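Hypothetical multiheme protein (Ignicoccus hospitalis KIN4/I, PDB 4QO5) is of unknown function but binds eight c-type hemes and probably carries electrons as a membrane-associated multiheme cytochrome. Local coordinates at residues V4-A9 / D37-K42; A11-V16 / M43-P48; T22-H27 / G33-W38. All blocks are in the same frame, centred on the assembly; numbering follows the deposited sequence.

Interaction 1: residues V4-A9 / D37-K42; sequences VNLQEA and DWLKSK. With HEC (heme c), chain C.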
loop_
_atom_site.group_PDB
_atom_site.type_symbol
_atom_site.label_atom_id
_atom_site.label_comp_id
_atom_site.label_asym_id
_atom_site.label_seq_id
_atom_site.Cartn_x
_atom_site.Cartn_y
_atom_site.Cartn_z
ATOM N N VAL A 4 -20.310 23.938 5.742
ATOM C CA VAL A 4 -20.007 25.167 6.468
ATOM C C VAL A 4 -20.568 26.350 5.678
ATOM O O VAL A 4 -20.311 26.477 4.482
ATOM C CB VAL A 4 -18.479 25.327 6.687
ATOM C CG1 VAL A 4 -18.145 26.647 7.409
ATOM C CG2 VAL A 4 -17.930 24.135 7.472
ATOM N N ASN A 5 -21.378 27.179 6.328
ATOM C CA ASN A 5 -21.778 28.453 5.730
ATOM C C ASN A 5 -20.642 29.455 5.955
ATOM O O ASN A 5 -20.480 29.985 7.058
ATOM C CB ASN A 5 -23.083 28.952 6.350
ATOM C CG ASN A 5 -23.580 30.248 5.722
ATOM O OD1 ASN A 5 -22.799 31.134 5.364
ATOM N ND2 ASN A 5 -24.895 30.359 5.587
ATOM N N LEU A 6 -19.852 29.698 4.913
ATOM C CA LEU A 6 -18.621 30.469 5.055
ATOM C C LEU A 6 -18.855 31.916 5.477
ATOM O O LEU A 6 -18.092 32.468 6.279
ATOM C CB LEU A 6 -17.786 30.403 3.775
ATOM C CG LEU A 6 -17.346 28.988 3.396
ATOM C CD1 LEU A 6 -16.578 28.989 2.096
ATOM C CD2 LEU A 6 -16.486 28.411 4.519
ATOM N N GLN A 7 -19.905 32.527 4.945
ATOM C CA GLN A 7 -20.202 33.917 5.271
ATOM C C GLN A 7 -20.593 34.055 6.739
ATOM O O GLN A 7 -20.146 34.979 7.428
ATOM C CB GLN A 7 -21.298 34.463 4.351
ATOM C CG GLN A 7 -20.780 34.818 2.971
ATOM C CD GLN A 7 -21.885 35.007 1.954
ATOM O OE1 GLN A 7 -22.757 34.153 1.803
ATOM N NE2 GLN A 7 -21.855 36.137 1.250
ATOM N N GLU A 8 -21.404 33.118 7.220
ATOM C CA GLU A 8 -21.832 33.149 8.607
ATOM C C GLU A 8 -20.650 32.855 9.538
ATOM O O GLU A 8 -20.537 33.446 10.609
ATOM C CB GLU A 8 -22.986 32.173 8.853
ATOM C CG GLU A 8 -23.114 31.740 10.300
ATOM C CD GLU A 8 -24.535 31.851 10.817
ATOM O OE1 GLU A 8 -25.433 31.190 10.246
ATOM O OE2 GLU A 8 -24.753 32.615 11.785
ATOM N N ALA A 9 -19.761 31.959 9.113
ATOM C CA ALA A 9 -18.609 31.598 9.927
ATOM C C ALA A 9 -17.644 32.774 10.043
ATOM O O ALA A 9 -17.072 33.017 11.108
ATOM C CB ALA A 9 -17.901 30.374 9.349
ATOM N N ASP A 37 -10.451 26.415 5.041
ATOM C CA ASP A 37 -9.337 25.707 5.651
ATOM C C ASP A 37 -8.759 26.535 6.816
ATOM O O ASP A 37 -8.561 26.036 7.918
ATOM C CB ASP A 37 -8.286 25.499 4.565
ATOM C CG ASP A 37 -7.408 24.301 4.808
ATOM O OD1 ASP A 37 -7.803 23.392 5.575
ATOM O OD2 ASP A 37 -6.321 24.259 4.193
ATOM N N TRP A 38 -8.531 27.822 6.566
ATOM C CA TRP A 38 -8.078 28.750 7.606
ATOM C C TRP A 38 -9.054 28.826 8.783
ATOM O O TRP A 38 -8.634 28.867 9.944
ATOM C CB TRP A 38 -7.875 30.145 7.001
ATOM C CG TRP A 38 -7.552 31.195 8.038
ATOM C CD1 TRP A 38 -6.342 31.400 8.650
ATOM C CD2 TRP A 38 -8.456 32.165 8.601
ATOM N NE1 TRP A 38 -6.438 32.440 9.551
ATOM C CE2 TRP A 38 -7.721 32.922 9.545
ATOM C CE3 TRP A 38 -9.810 32.459 8.408
ATOM C CZ2 TRP A 38 -8.295 33.958 10.288
ATOM C CZ3 TRP A 38 -10.378 33.492 9.144
ATOM C CH2 TRP A 38 -9.620 34.229 10.071
ATOM N N LEU A 39 -10.351 28.831 8.486
ATOM C CA LEU A 39 -11.381 28.840 9.535
ATOM C C LEU A 39 -11.269 27.636 10.489
ATOM O O LEU A 39 -11.751 27.690 11.629
ATOM C CB LEU A 39 -12.787 28.867 8.903
ATOM C CG LEU A 39 -13.254 30.212 8.345
ATOM C CD1 LEU A 39 -14.527 30.018 7.515
ATOM C CD2 LEU A 39 -13.516 31.189 9.475
ATOM N N LYS A 40 -10.641 26.554 10.028
ATOM C CA LYS A 40 -10.523 25.342 10.854
ATOM C C LYS A 40 -9.298 25.390 11.748
ATOM O O LYS A 40 -9.132 24.543 12.636
ATOM C CB LYS A 40 -10.454 24.076 9.993
ATOM C CG LYS A 40 -11.689 23.810 9.146
ATOM C CD LYS A 40 -11.624 22.412 8.540
ATOM C CE LYS A 40 -12.278 22.347 7.162
ATOM N NZ LYS A 40 -13.756 22.552 7.180
ATOM N N SER A 41 -8.421 26.356 11.506
ATOM C CA SER A 41 -7.188 26.463 12.299
ATOM C C SER A 41 -7.410 27.056 13.681
ATOM O O SER A 41 -8.226 27.960 13.877
ATOM C CB SER A 41 -6.110 27.284 11.580
ATOM O OG SER A 41 -6.442 28.653 11.551
ATOM N N LYS A 42 -6.659 26.543 14.652
ATOM C CA LYS A 42 -6.672 27.138 15.979
ATOM C C LYS A 42 -6.258 28.606 15.902
ATOM O O LYS A 42 -6.760 29.442 16.642
ATOM C CB LYS A 42 -5.736 26.359 16.898
ATOM C CG LYS A 42 -5.855 26.696 18.369
ATOM C CD LYS A 42 -5.100 25.624 19.175
ATOM C CE LYS A 42 -5.484 25.625 20.636
ATOM N NZ LYS A 42 -4.649 24.648 21.409
HETATM FE FE HEC C . -1.666 31.731 3.365
HETATM C CHA HEC C . 0.318 30.452 0.866
HETATM C CHB HEC C . -3.820 32.960 0.956
HETATM C CHC HEC C . -3.618 32.823 5.799
HETATM C CHD HEC C . 0.629 30.711 5.699
HETATM N NA HEC C . -1.775 31.680 1.343
HETATM C C1A HEC C . -0.827 31.098 0.499
HETATM C C2A HEC C . -1.226 31.296 -0.869
HETATM C C3A HEC C . -2.369 31.972 -0.855
HETATM C C4A HEC C . -2.738 32.228 0.522
HETATM C CMA HEC C . -3.181 32.400 -2.097
HETATM C CAA HEC C . -0.419 30.836 -2.109
HETATM C CBA HEC C . -0.294 29.329 -2.262
HETATM C CGA HEC C . -1.534 28.848 -2.951
HETATM O O1A HEC C . -2.046 27.774 -2.536
HETATM O O2A HEC C . -2.012 29.546 -3.890
HETATM N NB HEC C . -3.275 32.749 3.336
HETATM C C1B HEC C . -4.109 33.075 2.277
HETATM C C2B HEC C . -5.392 33.484 2.775
HETATM C C3B HEC C . -5.293 33.364 4.107
HETATM C C4B HEC C . -3.988 32.951 4.480
HETATM C CMB HEC C . -6.584 33.859 1.851
HETATM C CAB HEC C . -6.275 33.477 5.258
HETATM C CBB HEC C . -7.682 32.897 4.877
HETATM N NC HEC C . -1.511 31.800 5.348
HETATM C C1C HEC C . -2.430 32.324 6.217
HETATM C C2C HEC C . -1.871 32.403 7.543
HETATM C C3C HEC C . -0.791 31.605 7.489
HETATM C C4C HEC C . -0.488 31.361 6.129
HETATM C CMC HEC C . -2.790 32.746 8.750
HETATM C CAC HEC C . 0.267 31.115 8.510
HETATM C CBC HEC C . -0.293 30.732 9.910
HETATM N ND HEC C . 0.126 30.771 3.269
HETATM C C1D HEC C . 0.870 30.406 4.389
HETATM C C2D HEC C . 2.031 29.634 4.028
HETATM C C3D HEC C . 1.971 29.552 2.510
HETATM C C4D HEC C . 0.771 30.290 2.140
HETATM C CMD HEC C . 3.035 29.068 5.073
HETATM C CAD HEC C . 2.913 28.865 1.481
HETATM C CBD HEC C . 4.296 28.490 1.975
HETATM C CGD HEC C . 4.263 27.095 2.578
HETATM O O1D HEC C . 5.328 26.624 3.025
HETATM O O2D HEC C . 3.179 26.457 2.604
#
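Leu39 of helix 32-39 packs against Leu6 and Ala9 of the N-terminal helix 6-11, a small apolar helix-helix contact at the edge of the multiheme cytochrome fold. One methyl does the work: Leu39 CD1 lies 3.9 Å from both Leu6 CD2 and Ala9 CB, and the two leucine side chains meet aslant. Lys40 NZ ends 4.5 Å from Val4 CG2. The start of helix 6-11 is fixed by an N-cap, in which Asn5 OD1 accepts from Glu8 N at 3.1 Å, the donor sitting above the amide's carbonyl plane.

Trp38 serves the heme of chain C instead. Its CB touches CBB, the methyl on the thioether carbon CAB, at 3.5 Å. With CG anti to the backbone N (chi1 174°), the indole lies against that corner of the macrocycle, where CG meets CBB and CAB, the latter 3.8 Å above one ring face, shifted toward the rim. Farther along, CD2 and CE3 still meet CBB, whereas CD1 and NE1 reach the methyl CMC. NE1 also donates to Val77 O, which probably helps to fix the ring's rotation, and at the far end CZ3 packs on Leu13. Pro295 of the second subunit packs on Leu6, beside the subunit interface. Past Leu39 the chain turns, and Trp38 O accepts from Ser41 N. Ser41 OG donates to Trp38 O too, at 2.7 Å in the carbonyl plane.

Interaction 2: residues A11-V16 / M43-P48; sequences AKLKNV and MAHVTP. With HEC (heme c), chain D.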
loop_
_atom_site.group_PDB
_atom_site.type_symbol
_atom_site.label_atom_id
_atom_site.label_comp_id
_atom_site.label_asym_id
_atom_site.label_seq_id
_atom_site.Cartn_x
_atom_site.Cartn_y
_atom_site.Cartn_z
ATOM N N ALA A 11 -18.507 35.973 9.806
ATOM C CA ALA A 11 -19.204 36.996 10.587
ATOM C C ALA A 11 -19.160 36.731 12.095
ATOM O O ALA A 11 -19.239 37.664 12.895
ATOM C CB ALA A 11 -20.646 37.120 10.124
ATOM N N LYS A 12 -19.044 35.463 12.476
ATOM C CA LYS A 12 -19.015 35.081 13.884
ATOM C C LYS A 12 -17.617 35.174 14.499
ATOM O O LYS A 12 -17.464 35.034 15.710
ATOM C CB LYS A 12 -19.562 33.659 14.080
ATOM C CG LYS A 12 -21.067 33.587 14.363
ATOM C CD LYS A 12 -21.619 34.937 14.839
ATOM C CE LYS A 12 -23.056 34.831 15.349
ATOM N NZ LYS A 12 -23.155 34.094 16.642
ATOM N N LEU A 13 -16.600 35.379 13.671
ATOM C CA LEU A 13 -15.236 35.505 14.180
ATOM C C LEU A 13 -15.095 36.715 15.086
ATOM O O LEU A 13 -15.880 37.658 15.023
ATOM C CB LEU A 13 -14.240 35.640 13.027
ATOM C CG LEU A 13 -14.085 34.397 12.153
ATOM C CD1 LEU A 13 -13.220 34.715 10.950
ATOM C CD2 LEU A 13 -13.488 33.246 12.976
ATOM N N LYS A 14 -14.081 36.698 15.933
ATOM C CA LYS A 14 -13.810 37.872 16.737
ATOM C C LYS A 14 -12.331 38.162 16.713
ATOM O O LYS A 14 -11.515 37.279 16.394
ATOM C CB LYS A 14 -14.306 37.693 18.169
ATOM C CG LYS A 14 -13.726 36.493 18.878
ATOM C CD LYS A 14 -14.327 36.345 20.265
ATOM C CE LYS A 14 -13.921 35.023 20.889
ATOM N NZ LYS A 14 -14.396 34.890 22.294
ATOM N N ASN A 15 -12.004 39.412 17.021
ATOM C CA ASN A 15 -10.626 39.881 17.075
ATOM C C ASN A 15 -9.891 39.691 15.759
ATOM O O ASN A 15 -8.710 39.344 15.740
ATOM C CB ASN A 15 -9.875 39.203 18.234
ATOM C CG ASN A 15 -10.541 39.453 19.570
ATOM O OD1 ASN A 15 -10.868 40.592 19.897
ATOM N ND2 ASN A 15 -10.769 38.387 20.338
ATOM N N VAL A 16 -10.605 39.916 14.656
ATOM C CA VAL A 16 -9.999 39.913 13.338
ATOM C C VAL A 16 -9.462 41.319 13.031
ATOM O O VAL A 16 -10.113 42.318 13.329
ATOM C CB VAL A 16 -11.014 39.464 12.274
ATOM C CG1 VAL A 16 -10.333 39.300 10.934
ATOM C CG2 VAL A 16 -11.652 38.139 12.708
ATOM N N MET A 43 -5.361 28.918 14.974
ATOM C CA MET A 43 -4.871 30.290 14.823
ATOM C C MET A 43 -5.922 31.332 14.425
ATOM O O MET A 43 -5.747 32.519 14.680
ATOM C CB MET A 43 -3.708 30.313 13.836
ATOM C CG MET A 43 -2.410 30.004 14.543
ATOM S SD MET A 43 -0.949 30.037 13.505
ATOM C CE MET A 43 -1.155 28.547 12.548
ATOM N N ALA A 44 -7.015 30.887 13.809
ATOM C CA ALA A 44 -8.081 31.804 13.415
ATOM C C ALA A 44 -8.953 32.209 14.607
ATOM O O ALA A 44 -9.813 33.086 14.486
ATOM C CB ALA A 44 -8.954 31.159 12.321
ATOM N N HIS A 45 -8.736 31.567 15.754
ATOM C CA HIS A 45 -9.633 31.743 16.907
ATOM C C HIS A 45 -8.932 32.136 18.208
ATOM O O HIS A 45 -9.579 32.326 19.234
ATOM C CB HIS A 45 -10.424 30.455 17.125
ATOM C CG HIS A 45 -11.158 30.021 15.901
ATOM N ND1 HIS A 45 -12.405 30.509 15.578
ATOM C CD2 HIS A 45 -10.794 29.203 14.884
ATOM C CE1 HIS A 45 -12.792 29.990 14.425
ATOM N NE2 HIS A 45 -11.833 29.196 13.983
ATOM N N VAL A 46 -7.615 32.259 18.161
ATOM C CA VAL A 46 -6.841 32.574 19.360
ATOM C C VAL A 46 -5.852 33.700 19.052
ATOM O O VAL A 46 -5.157 33.655 18.038
ATOM C CB VAL A 46 -6.040 31.358 19.851
ATOM C CG1 VAL A 46 -5.279 31.690 21.163
ATOM C CG2 VAL A 46 -6.955 30.127 20.050
ATOM N N THR A 47 -5.780 34.701 19.923
ATOM C CA THR A 47 -4.771 35.756 19.769
ATOM C C THR A 47 -3.507 35.366 20.555
ATOM O O THR A 47 -3.576 34.546 21.476
ATOM C CB THR A 47 -5.270 37.103 20.307
ATOM O OG1 THR A 47 -5.266 37.077 21.741
ATOM C CG2 THR A 47 -6.656 37.423 19.805
ATOM N N PRO A 48 -2.344 35.916 20.169
ATOM C CA PRO A 48 -1.114 35.657 20.928
ATOM C C PRO A 48 -1.239 36.033 22.400
ATOM O O PRO A 48 -0.749 35.297 23.263
ATOM C CB PRO A 48 -0.087 36.545 20.218
ATOM C CG PRO A 48 -0.564 36.516 18.777
ATOM C CD PRO A 48 -2.062 36.620 18.900
HETATM FE FE HEC D . 0.976 29.654 14.892
HETATM C CHA HEC D . -0.944 27.848 17.073
HETATM C CHB HEC D . 2.064 26.738 13.450
HETATM C CHC HEC D . 2.531 31.466 12.539
HETATM C CHD HEC D . 0.273 32.556 16.582
HETATM N NA HEC D . 0.605 27.672 15.186
HETATM C C1A HEC D . -0.227 27.135 16.145
HETATM C C2A HEC D . -0.258 25.699 15.981
HETATM C C3A HEC D . 0.586 25.405 14.976
HETATM C C4A HEC D . 1.142 26.635 14.463
HETATM C CMA HEC D . 0.930 24.007 14.417
HETATM C CAA HEC D . -1.080 24.715 16.870
HETATM C CBA HEC D . -2.351 24.342 16.096
HETATM C CGA HEC D . -3.112 23.240 16.797
HETATM O O1A HEC D . -2.931 23.007 18.021
HETATM O O2A HEC D . -3.928 22.585 16.104
HETATM N NB HEC D . 2.089 29.161 13.407
HETATM C C1B HEC D . 2.373 27.929 12.867
HETATM C C2B HEC D . 3.029 28.090 11.613
HETATM C C3B HEC D . 3.078 29.423 11.373
HETATM C C4B HEC D . 2.516 30.103 12.476
HETATM C CMB HEC D . 3.474 26.883 10.761
HETATM C CAB HEC D . 3.533 30.306 10.213
HETATM C CBB HEC D . 3.226 29.641 8.822
HETATM N NC HEC D . 1.397 31.622 14.631
HETATM C C1C HEC D . 2.012 32.200 13.565
HETATM C C2C HEC D . 2.241 33.610 13.843
HETATM C C3C HEC D . 1.328 33.905 14.802
HETATM C C4C HEC D . 0.965 32.653 15.418
HETATM C CMC HEC D . 2.627 34.537 12.658
HETATM C CAC HEC D . 0.904 35.229 15.511
HETATM C CBC HEC D . 0.946 36.540 14.693
HETATM N ND HEC D . -0.126 30.132 16.522
HETATM C C1D HEC D . -0.308 31.401 17.040
HETATM C C2D HEC D . -1.217 31.361 18.144
HETATM C C3D HEC D . -1.595 29.905 18.318
HETATM C C4D HEC D . -0.864 29.198 17.285
HETATM C CMD HEC D . -1.715 32.539 19.009
HETATM C CAD HEC D . -2.553 29.367 19.397
HETATM C CBD HEC D . -1.669 28.904 20.557
HETATM C CGD HEC D . -2.478 28.481 21.758
HETATM O O1D HEC D . -1.864 28.111 22.812
HETATM O O2D HEC D . -3.729 28.519 21.662
HETATM O O HOH W 1 -11.707 34.633 15.708
HETATM O O HOH W 2 -9.973 35.614 19.884
#
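The loop that gives a methionine-histidine heme its Met43 ligand is backed by loop 11-16, with Leu13 meeting His45 and Asn15 meeting Thr47. Leu13 CD2 approaches His45 CE1 to 3.6 Å, the two side chains at about a right angle and the methyl coming obliquely to the imidazole. His45 NE2 is engaged elsewhere, hydrogen-bonded to Leu39 O. Farther on, Asn15 CB rests on Thr47 CG2 at 4.0 Å, while Thr47 OG1 caps the following helix at Glu50 N. Water fills the polar part of the seam: one molecule donates to Lys14 O and to Ala44 O, each at 2.7 Å, and a second accepts from Asn15 ND2 and donates weakly to His45 O.

Beyond this layer, Met43 SD binds the iron of the chain D heme at 2.4 Å, with His114 as the other protein ligand. A bend at the thioether (chi3 -73°) folds CE over the porphyrin, 3.3 Å from its nitrogen NA. An alanine here has no sulfur, and the iron would probably be left with His114 as its sole protein ligand and a gap where the thioether lay. Val46 CG1 borders the propionate oxygen O2D. No direct hydrogen bond joins the two loops; apolar carbon contacts and water, one bridge firm and one weak, join them, while the soft thioether sulfur is likely to favour reduced iron more than a second imidazole would.

Interaction 3: residues T22-H27 / G33-W38; sequences TCLSCH and GIVADW. With HEC (heme c), chain B.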
loop_
_atom_site.group_PDB
_atom_site.type_symbol
_atom_site.label_atom_id
_atom_site.label_comp_id
_atom_site.label_asym_id
_atom_site.label_seq_id
_atom_site.Cartn_x
_atom_site.Cartn_y
_atom_site.Cartn_z
ATOM N N THR A 22 -10.533 42.676 5.226
ATOM C CA THR A 22 -10.509 43.011 3.811
ATOM C C THR A 22 -10.096 41.811 2.950
ATOM O O THR A 22 -10.746 41.517 1.936
ATOM C CB THR A 22 -9.604 44.216 3.546
ATOM O OG1 THR A 22 -10.058 45.326 4.339
ATOM C CG2 THR A 22 -9.659 44.601 2.077
ATOM N N CYS A 23 -9.046 41.101 3.353
ATOM C CA CYS A 23 -8.647 39.890 2.629
ATOM C C CYS A 23 -9.801 38.901 2.565
ATOM O O CYS A 23 -10.078 38.324 1.514
ATOM C CB CYS A 23 -7.492 39.158 3.303
ATOM S SG CYS A 23 -6.304 40.175 4.185
ATOM N N LEU A 24 -10.450 38.678 3.706
ATOM C CA LEU A 24 -11.514 37.677 3.774
ATOM C C LEU A 24 -12.691 38.045 2.903
ATOM O O LEU A 24 -13.321 37.170 2.303
ATOM C CB LEU A 24 -12.023 37.519 5.199
ATOM C CG LEU A 24 -11.031 36.885 6.168
ATOM C CD1 LEU A 24 -11.588 36.948 7.583
ATOM C CD2 LEU A 24 -10.745 35.444 5.750
ATOM N N SER A 25 -13.019 39.332 2.865
ATOM C CA SER A 25 -14.217 39.758 2.147
ATOM C C SER A 25 -14.092 39.419 0.673
ATOM O O SER A 25 -15.092 39.195 -0.015
ATOM C CB SER A 25 -14.498 41.247 2.356
ATOM O OG SER A 25 -13.516 42.040 1.717
ATOM N N CYS A 26 -12.859 39.349 0.188
ATOM C CA CYS A 26 -12.656 38.964 -1.196
ATOM C C CYS A 26 -12.339 37.484 -1.383
ATOM O O CYS A 26 -12.897 36.825 -2.268
ATOM C CB CYS A 26 -11.568 39.788 -1.843
ATOM S SG CYS A 26 -11.625 39.508 -3.604
ATOM N N HIS A 27 -11.438 36.974 -0.553
ATOM C CA HIS A 27 -10.972 35.607 -0.700
ATOM C C HIS A 27 -12.031 34.561 -0.406
ATOM O O HIS A 27 -11.917 33.421 -0.850
ATOM C CB HIS A 27 -9.697 35.373 0.112
ATOM C CG HIS A 27 -8.465 35.650 -0.679
ATOM N ND1 HIS A 27 -7.881 34.703 -1.490
ATOM C CD2 HIS A 27 -7.764 36.792 -0.866
ATOM C CE1 HIS A 27 -6.849 35.233 -2.112
ATOM N NE2 HIS A 27 -6.756 36.496 -1.748
ATOM N N GLY A 33 -11.832 27.602 -0.706
ATOM C CA GLY A 33 -11.153 26.505 -0.034
ATOM C C GLY A 33 -10.137 26.981 0.985
ATOM O O GLY A 33 -10.010 26.404 2.067
ATOM N N ILE A 34 -9.415 28.053 0.655
ATOM C CA ILE A 34 -8.416 28.579 1.579
ATOM C C ILE A 34 -9.094 29.163 2.814
ATOM O O ILE A 34 -8.670 28.903 3.934
ATOM C CB ILE A 34 -7.513 29.652 0.921
ATOM C CG1 ILE A 34 -6.590 28.995 -0.114
ATOM C CG2 ILE A 34 -6.665 30.354 2.007
ATOM C CD1 ILE A 34 -5.776 29.990 -0.960
ATOM N N VAL A 35 -10.143 29.950 2.610
ATOM C CA VAL A 35 -10.853 30.538 3.745
ATOM C C VAL A 35 -11.467 29.460 4.650
ATOM O O VAL A 35 -11.327 29.528 5.869
ATOM C CB VAL A 35 -11.918 31.582 3.330
ATOM C CG1 VAL A 35 -12.632 32.148 4.577
ATOM C CG2 VAL A 35 -11.289 32.714 2.512
ATOM N N ALA A 36 -12.125 28.457 4.063
ATOM C CA ALA A 36 -12.682 27.368 4.869
ATOM C C ALA A 36 -11.593 26.651 5.674
ATOM O O ALA A 36 -11.778 26.336 6.838
ATOM C CB ALA A 36 -13.429 26.378 3.991
ATOM N N ASP A 37 -10.451 26.415 5.041
ATOM C CA ASP A 37 -9.337 25.707 5.651
ATOM C C ASP A 37 -8.759 26.535 6.816
ATOM O O ASP A 37 -8.561 26.036 7.918
ATOM C CB ASP A 37 -8.286 25.499 4.565
ATOM C CG ASP A 37 -7.408 24.301 4.808
ATOM O OD1 ASP A 37 -7.803 23.392 5.575
ATOM O OD2 ASP A 37 -6.321 24.259 4.193
ATOM N N TRP A 38 -8.531 27.822 6.566
ATOM C CA TRP A 38 -8.078 28.750 7.606
ATOM C C TRP A 38 -9.054 28.826 8.783
ATOM O O TRP A 38 -8.634 28.867 9.944
ATOM C CB TRP A 38 -7.875 30.145 7.001
ATOM C CG TRP A 38 -7.552 31.195 8.038
ATOM C CD1 TRP A 38 -6.342 31.400 8.650
ATOM C CD2 TRP A 38 -8.456 32.165 8.601
ATOM N NE1 TRP A 38 -6.438 32.440 9.551
ATOM C CE2 TRP A 38 -7.721 32.922 9.545
ATOM C CE3 TRP A 38 -9.810 32.459 8.408
ATOM C CZ2 TRP A 38 -8.295 33.958 10.288
ATOM C CZ3 TRP A 38 -10.378 33.492 9.144
ATOM C CH2 TRP A 38 -9.620 34.229 10.071
HETATM FE FE HEC B . -5.451 38.104 -2.393
HETATM C CHA HEC B . -3.942 36.129 -4.752
HETATM C CHB HEC B . -3.434 36.866 0.012
HETATM C CHC HEC B . -6.390 40.646 -0.368
HETATM C CHD HEC B . -8.024 38.808 -4.504
HETATM N NA HEC B . -3.983 36.714 -2.378
HETATM C C1A HEC B . -3.402 36.129 -3.478
HETATM C C2A HEC B . -2.175 35.494 -3.052
HETATM C C3A HEC B . -2.028 35.701 -1.740
HETATM C C4A HEC B . -3.172 36.464 -1.282
HETATM C CMA HEC B . -0.874 35.208 -0.829
HETATM C CAA HEC B . -1.192 34.741 -3.978
HETATM C CBA HEC B . -0.453 35.824 -4.760
HETATM C CGA HEC B . 0.696 35.277 -5.566
HETATM O O1A HEC B . 0.826 34.033 -5.726
HETATM O O2A HEC B . 1.510 36.108 -6.042
HETATM N NB HEC B . -5.050 38.592 -0.517
HETATM C C1B HEC B . -4.088 38.024 0.295
HETATM C C2B HEC B . -3.880 38.851 1.441
HETATM C C3B HEC B . -4.674 39.925 1.277
HETATM C C4B HEC B . -5.446 39.756 0.083
HETATM C CMB HEC B . -2.840 38.498 2.539
HETATM C CAB HEC B . -4.888 41.213 2.090
HETATM C CBB HEC B . -3.642 41.706 2.854
HETATM N NC HEC B . -6.964 39.445 -2.400
HETATM C C1C HEC B . -7.110 40.492 -1.528
HETATM C C2C HEC B . -8.275 41.266 -1.910
HETATM C C3C HEC B . -8.563 40.909 -3.179
HETATM C C4C HEC B . -7.856 39.659 -3.433
HETATM C CMC HEC B . -8.486 42.650 -1.267
HETATM C CAC HEC B . -9.624 41.497 -4.165
HETATM C CBC HEC B . -9.866 43.016 -4.240
HETATM N ND HEC B . -5.909 37.551 -4.322
HETATM C C1D HEC B . -7.076 37.931 -4.979
HETATM C C2D HEC B . -7.140 37.253 -6.247
HETATM C C3D HEC B . -5.861 36.423 -6.335
HETATM C C4D HEC B . -5.158 36.666 -5.095
HETATM C CMD HEC B . -8.263 37.363 -7.305
HETATM C CAD HEC B . -5.425 35.492 -7.483
HETATM C CBD HEC B . -6.384 34.309 -7.544
HETATM C CGD HEC B . -5.996 33.379 -8.665
HETATM O O1D HEC B . -6.823 32.496 -9.012
HETATM O O2D HEC B . -4.871 33.509 -9.216
#
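Two flat groups frame this contact, the indole of Trp38 and the imidazole of His27. The Leu24 side chain crosses that of Trp38 at about a right angle, its methyl CD2 coming obliquely to the six-membered ring, 3.9 Å from Trp38 CZ3, with CD1 close by. The imidazole meets the chain B heme by its edge: NE2 binds the iron at 2.2 Å, and CD2 and CE1 sit nearly evenly to the metal, with the porphyrin nitrogen NA near the ring plane. Cys23 O lies in the ring plane beside the CG-CD2 edge, away from ND1. ND1 is hydrogen-bonded to Thr31 OG1, and the iron on NE2 and Thr31 on ND1 together probably fix the ring's rotation. His96 binds the iron as the other protein ligand.

Val35 ties the two ends of the seam together. Its CG1, anti to the backbone N (chi1 180°), meets Leu24 CD2 at 4.0 Å, while CG2 lies 3.9 Å from His27 CB and 3.5 Å from His27 O. Every residue that touches is buried, and Val10 of helix 6-11 covers Leu24 and Val35. The helical segments 22-27 and 33-38 approach to 10.1 Å between axes, their directions 128° apart, and are joined by a short connection.

Cys23 and Cys26 attach the heme covalently through SG to its carbons CAB and CAC, both bonds stretched in the model. Cys23, Leu24, Ser25, Cys26 and His27 thus form the CxxCH heme-binding motif of c-type cytochromes, with helix 32-39 packed behind it.

How the interactions relate
Helix 32-39 and the turn after it link the three contacts. Interactions 1 and 3 both use that helix and share Asp37 and Trp38; they also meet directly, Leu6 CD2 lying 3.7 Å from Ala36 CB. Interaction 3 is the buried one, without a hydrogen bond between its helices, mostly apolar and directly behind a histidine-ligated heme. Interaction 1 is a surface contact close to the second subunit, and interaction 2, partly buried, joins two loops by side-chain packing and bridging water. Leu13 of interaction 2 touches Trp38 and Leu39, so its loop extends the apolar packing. Between them the three sets of residues touch three different hemes, by packing, methionine ligation and covalent attachment with histidine ligation.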